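Local coordinates for P450 epoxidase (Sorangium cellulosum, PDB 1Q5D), which is a mainly helical haem protein of the cytochrome P450 family, holding its iron porphyrin within the fold, at residues A104-L109 against T241-A246. Sequence-based numbering, arbitrary orientation.
Sequences ARVRKL and TKELVA. With HEM (protoporphyrin IX containing Fe), chain B.
Arg105 and Glu243 bridge two helices by a two-pronged salt bridge, a clear example of how a paired charge can join helices whose backbones stay well apart. The guanidinium meets the carboxylate end-on, NH2 of Arg105 donating to OE1 of Glu243 at 2.7 Å. Its neighbour NH1 of Arg105 reaches OE2 of Glu243 at 2.9 Å, and both bonds are nearly straight (162° or better). The oxygens lie in the guanidinium plane, but the nitrogens approach their syn sides from out of the carboxylate plane, more so at OE2. The two flat groups are accordingly twisted 28° apart and the fork is slightly skewed. Arg105 runs extended until a bend at chi3 (50°) swings its head toward the acid, whose own chain is straight beyond CG.

This fork is the tight part, and it includes the solvent side, Arg105 being partly exposed. Next to it along helix 100-110 the fit is looser but buried: CG2 of Val106 comes only within 4.2 Å of OE2 of Glu243, and Leu98, from a loop, touches both side chains. The CA atoms of Val106 and Glu243, the nearest pair, are 7.9 Å apart.

Helix 100-110 corresponds to the C helix of P450s and helix 241-255 to the first half of the long helix I. Another face of helix 100-110 is turned to the haem, where NH1 of Arg107 donates to propionate oxygen O2D at 2.8 Å.

Asp102 and the carbonyl of Arg238 also hold the Arg105 head, and the backbone N of Ser240 donates to OE2 of Glu243. Such a shared network should restrict the rotation of both groups and probably keeps the buried glutamate ionised.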
ATOM      1  N   ALA A 104      10.073 -10.328  14.078  1.00 31.72           N
ATOM      2  CA  ALA A 104       8.982 -11.132  14.628  1.00 32.30           C
ATOM      3  C   ALA A 104       8.491 -10.563  15.946  1.00 32.31           C
ATOM      4  O   ALA A 104       7.294 -10.557  16.225  1.00 32.64           O
ATOM      5  CB  ALA A 104       9.422 -12.617  14.812  1.00 33.24           C
ATOM      6  N   ARG A 105       9.433 -10.079  16.749  1.00 32.50           N
ATOM      7  CA  ARG A 105       9.132  -9.506  18.042  1.00 33.17           C
ATOM      8  C   ARG A 105       8.224  -8.287  17.874  1.00 32.29           C
ATOM      9  O   ARG A 105       7.159  -8.199  18.482  1.00 30.33           O
ATOM     10  CB  ARG A 105      10.432  -9.118  18.746  1.00 35.01           C
ATOM     11  CG  ARG A 105      10.249  -8.345  20.041  1.00 36.84           C
ATOM     12  CD  ARG A 105      11.544  -8.165  20.848  1.00 37.92           C
ATOM     13  NE  ARG A 105      12.665  -7.642  20.057  1.00 39.40           N
ATOM     14  CZ  ARG A 105      12.757  -6.394  19.585  1.00 39.20           C
ATOM     15  NH1 ARG A 105      11.786  -5.512  19.797  1.00 39.09           N
ATOM     16  NH2 ARG A 105      13.820  -6.032  18.873  1.00 39.16           N
ATOM     17  N   VAL A 106       8.647  -7.363  17.023  1.00 31.61           N
ATOM     18  CA  VAL A 106       7.858  -6.168  16.760  1.00 30.64           C
ATOM     19  C   VAL A 106       6.473  -6.502  16.211  1.00 30.53           C
ATOM     20  O   VAL A 106       5.492  -5.967  16.693  1.00 31.40           O
ATOM     21  CB  VAL A 106       8.591  -5.197  15.821  1.00 29.64           C
ATOM     22  CG1 VAL A 106       7.778  -3.919  15.617  1.00 28.05           C
ATOM     23  CG2 VAL A 106       9.961  -4.855  16.411  1.00 30.29           C
ATOM     24  N   ARG A 107       6.389  -7.387  15.216  1.00 31.21           N
ATOM     25  CA  ARG A 107       5.083  -7.795  14.672  1.00 30.99           C
ATOM     26  C   ARG A 107       4.186  -8.460  15.725  1.00 31.94           C
ATOM     27  O   ARG A 107       2.994  -8.172  15.808  1.00 31.34           O
ATOM     28  CB  ARG A 107       5.248  -8.733  13.472  1.00 29.89           C
ATOM     29  CG  ARG A 107       5.725  -8.038  12.191  1.00 28.83           C
ATOM     30  CD  ARG A 107       4.805  -6.935  11.700  1.00 28.64           C
ATOM     31  NE  ARG A 107       3.436  -7.404  11.446  1.00 27.74           N
ATOM     32  CZ  ARG A 107       2.977  -7.770  10.262  1.00 27.51           C
ATOM     33  NH1 ARG A 107       3.788  -7.736   9.197  1.00 26.23           N
ATOM     34  NH2 ARG A 107       1.705  -8.184  10.133  1.00 25.96           N
ATOM     35  N   LYS A 108       4.765  -9.348  16.527  1.00 33.94           N
ATOM     36  CA  LYS A 108       3.984 -10.072  17.539  1.00 35.89           C
ATOM     37  C   LYS A 108       3.361  -9.053  18.492  1.00 35.78           C
ATOM     38  O   LYS A 108       2.223  -9.196  18.940  1.00 36.03           O
ATOM     39  CB  LYS A 108       4.879 -11.086  18.283  1.00 37.58           C
ATOM     40  CG  LYS A 108       4.192 -11.855  19.422  1.00 40.92           C
ATOM     41  CD  LYS A 108       4.885 -13.207  19.682  1.00 42.11           C
ATOM     42  CE  LYS A 108       4.131 -14.033  20.716  1.00 43.86           C
ATOM     43  NZ  LYS A 108       5.070 -14.685  21.679  1.00 44.76           N
ATOM     44  N   LEU A 109       4.115  -7.995  18.766  1.00 35.23           N
ATOM     45  CA  LEU A 109       3.670  -6.914  19.636  1.00 34.07           C
ATOM     46  C   LEU A 109       2.513  -6.076  19.064  1.00 34.01           C
ATOM     47  O   LEU A 109       1.567  -5.747  19.787  1.00 33.40           O
ATOM     48  CB  LEU A 109       4.863  -6.010  19.953  1.00 34.78           C
ATOM     49  CG  LEU A 109       4.726  -4.831  20.909  1.00 34.80           C
ATOM     50  CD1 LEU A 109       4.539  -5.302  22.346  1.00 35.31           C
ATOM     51  CD2 LEU A 109       5.960  -3.967  20.799  1.00 35.49           C
ATOM     52  N   THR A 241      13.180   2.501  21.401  1.00 42.21           N
ATOM     53  CA  THR A 241      12.664   3.800  20.988  1.00 41.81           C
ATOM     54  C   THR A 241      12.722   3.954  19.462  1.00 40.49           C
ATOM     55  O   THR A 241      11.767   4.410  18.847  1.00 40.61           O
ATOM     56  CB  THR A 241      13.438   4.936  21.713  1.00 42.74           C
ATOM     57  OG1 THR A 241      13.125   4.894  23.113  1.00 43.46           O
ATOM     58  CG2 THR A 241      12.936   6.321  21.289  1.00 42.16           C
ATOM     59  N   LYS A 242      13.831   3.555  18.850  1.00 39.58           N
ATOM     60  CA  LYS A 242      13.982   3.714  17.401  1.00 38.21           C
ATOM     61  C   LYS A 242      13.046   2.772  16.637  1.00 36.39           C
ATOM     62  O   LYS A 242      12.527   3.126  15.586  1.00 34.49           O
ATOM     63  CB  LYS A 242      15.430   3.493  16.968  1.00 39.44           C
ATOM     64  CG  LYS A 242      16.363   4.663  17.281  1.00 41.15           C
ATOM     65  CD  LYS A 242      17.805   4.189  17.203  1.00 42.60           C
ATOM     66  CE  LYS A 242      18.795   5.320  17.427  1.00 43.96           C
ATOM     67  NZ  LYS A 242      20.114   4.948  16.855  1.00 44.84           N
ATOM     68  N   GLU A 243      12.842   1.574  17.176  1.00 35.15           N
ATOM     69  CA  GLU A 243      11.923   0.612  16.574  1.00 34.79           C
ATOM     70  C   GLU A 243      10.513   1.188  16.641  1.00 33.55           C
ATOM     71  O   GLU A 243       9.742   1.103  15.684  1.00 32.05           O
ATOM     72  CB  GLU A 243      11.975  -0.734  17.315  1.00 34.66           C
ATOM     73  CG  GLU A 243      13.142  -1.638  16.939  1.00 35.44           C
ATOM     74  CD  GLU A 243      13.312  -2.798  17.914  1.00 37.23           C
ATOM     75  OE1 GLU A 243      14.157  -3.688  17.664  1.00 37.42           O
ATOM     76  OE2 GLU A 243      12.600  -2.825  18.939  1.00 37.77           O
ATOM     77  N   LEU A 244      10.179   1.767  17.789  1.00 32.77           N
ATOM     78  CA  LEU A 244       8.844   2.319  17.991  1.00 32.06           C
ATOM     79  C   LEU A 244       8.579   3.473  17.023  1.00 31.01           C
ATOM     80  O   LEU A 244       7.527   3.547  16.382  1.00 29.54           O
ATOM     81  CB  LEU A 244       8.677   2.761  19.450  1.00 33.33           C
ATOM     82  CG  LEU A 244       7.316   3.367  19.766  1.00 34.64           C
ATOM     83  CD1 LEU A 244       6.963   3.240  21.251  1.00 34.73           C
ATOM     84  CD2 LEU A 244       7.293   4.827  19.312  1.00 35.01           C
ATOM     85  N   VAL A 245       9.541   4.382  16.905  1.00 30.56           N
ATOM     86  CA  VAL A 245       9.362   5.523  16.013  1.00 30.62           C
ATOM     87  C   VAL A 245       9.292   5.036  14.570  1.00 30.07           C
ATOM     88  O   VAL A 245       8.462   5.496  13.794  1.00 29.53           O
ATOM     89  CB  VAL A 245      10.491   6.569  16.178  1.00 30.19           C
ATOM     90  CG1 VAL A 245      10.325   7.707  15.167  1.00 30.78           C
ATOM     91  CG2 VAL A 245      10.462   7.133  17.595  1.00 31.70           C
ATOM     92  N   ALA A 246      10.142   4.070  14.234  1.00 30.19           N
ATOM     93  CA  ALA A 246      10.151   3.532  12.876  1.00 29.81           C
ATOM     94  C   ALA A 246       8.831   2.836  12.563  1.00 28.34           C
ATOM     95  O   ALA A 246       8.369   2.876  11.433  1.00 28.19           O
ATOM     96  CB  ALA A 246      11.287   2.592  12.680  1.00 29.21           C
TER
HETATM   97  CHA HEM B 440       3.269  -4.517   4.290  1.00 26.23           C
HETATM   98  CHB HEM B 440       0.066  -4.014   0.724  1.00 24.24           C
HETATM   99  CHC HEM B 440      -2.592  -1.068   3.534  1.00 24.84           C
HETATM  100  CHD HEM B 440       0.896  -1.114   6.839  1.00 25.90           C
HETATM  101  C1A HEM B 440       2.584  -4.704   3.119  1.00 26.19           C
HETATM  102  C2A HEM B 440       2.935  -5.637   2.073  1.00 26.62           C
HETATM  103  C3A HEM B 440       2.062  -5.486   1.077  1.00 26.01           C
HETATM  104  C4A HEM B 440       1.124  -4.459   1.467  1.00 26.16           C
HETATM  105  CMA HEM B 440       2.050  -6.283  -0.257  1.00 27.78           C
HETATM  106  CAA HEM B 440       4.125  -6.625   2.123  1.00 27.78           C
HETATM  107  CBA HEM B 440       5.327  -6.062   1.360  1.00 28.37           C
HETATM  108  CGA HEM B 440       6.438  -7.098   1.343  1.00 30.70           C
HETATM  109  O1A HEM B 440       7.573  -6.779   0.870  1.00 30.17           O
HETATM  110  O2A HEM B 440       6.202  -8.245   1.821  1.00 31.40           O
HETATM  111  C1B HEM B 440      -0.904  -3.181   1.202  1.00 25.03           C
HETATM  112  C2B HEM B 440      -2.075  -2.809   0.447  1.00 25.56           C
HETATM  113  C3B HEM B 440      -2.795  -1.993   1.199  1.00 26.09           C
HETATM  114  C4B HEM B 440      -2.123  -1.812   2.469  1.00 25.88           C
HETATM  115  CMB HEM B 440      -2.435  -3.239  -1.001  1.00 25.72           C
HETATM  116  CAB HEM B 440      -4.131  -1.407   0.709  1.00 27.76           C
HETATM  117  CBB HEM B 440      -4.661  -0.316   1.253  1.00 30.06           C
HETATM  118  C1C HEM B 440      -1.913  -0.847   4.694  1.00 24.90           C
HETATM  119  C2C HEM B 440      -2.378  -0.081   5.830  1.00 25.32           C
HETATM  120  C3C HEM B 440      -1.398  -0.101   6.738  1.00 25.85           C
HETATM  121  C4C HEM B 440      -0.303  -0.889   6.205  1.00 26.41           C
HETATM  122  CMC HEM B 440      -3.769   0.604   5.902  1.00 24.22           C
HETATM  123  CAC HEM B 440      -1.318   0.544   8.134  1.00 26.49           C
HETATM  124  CBC HEM B 440      -2.405   1.027   8.728  1.00 30.33           C
HETATM  125  C1D HEM B 440       1.876  -1.979   6.421  1.00 25.99           C
HETATM  126  C2D HEM B 440       3.123  -2.147   7.107  1.00 25.66           C
HETATM  127  C3D HEM B 440       3.865  -3.206   6.327  1.00 25.66           C
HETATM  128  C4D HEM B 440       2.999  -3.556   5.234  1.00 25.70           C
HETATM  129  CMD HEM B 440       3.586  -1.419   8.380  1.00 25.66           C
HETATM  130  CAD HEM B 440       5.247  -3.802   6.646  1.00 26.21           C
HETATM  131  CBD HEM B 440       4.964  -5.189   7.237  1.00 26.45           C
HETATM  132  CGD HEM B 440       6.251  -5.902   7.566  1.00 27.26           C
HETATM  133  O1D HEM B 440       7.248  -5.686   6.831  1.00 26.46           O
HETATM  134  O2D HEM B 440       6.293  -6.678   8.567  1.00 28.25           O
HETATM  135  NA  HEM B 440       1.470  -3.995   2.726  1.00 25.28           N
HETATM  136  NB  HEM B 440      -0.942  -2.564   2.453  1.00 24.90           N
HETATM  137  NC  HEM B 440      -0.649  -1.309   4.958  1.00 25.94           N
HETATM  138  ND  HEM B 440       1.835  -2.813   5.317  1.00 25.77           N
HETATM  139 FE   HEM B 440       0.334  -2.792   3.911  1.00 26.02          FE
HETATM  140  O   HOH W   1       1.424  -1.164   2.896  1.00 32.96           O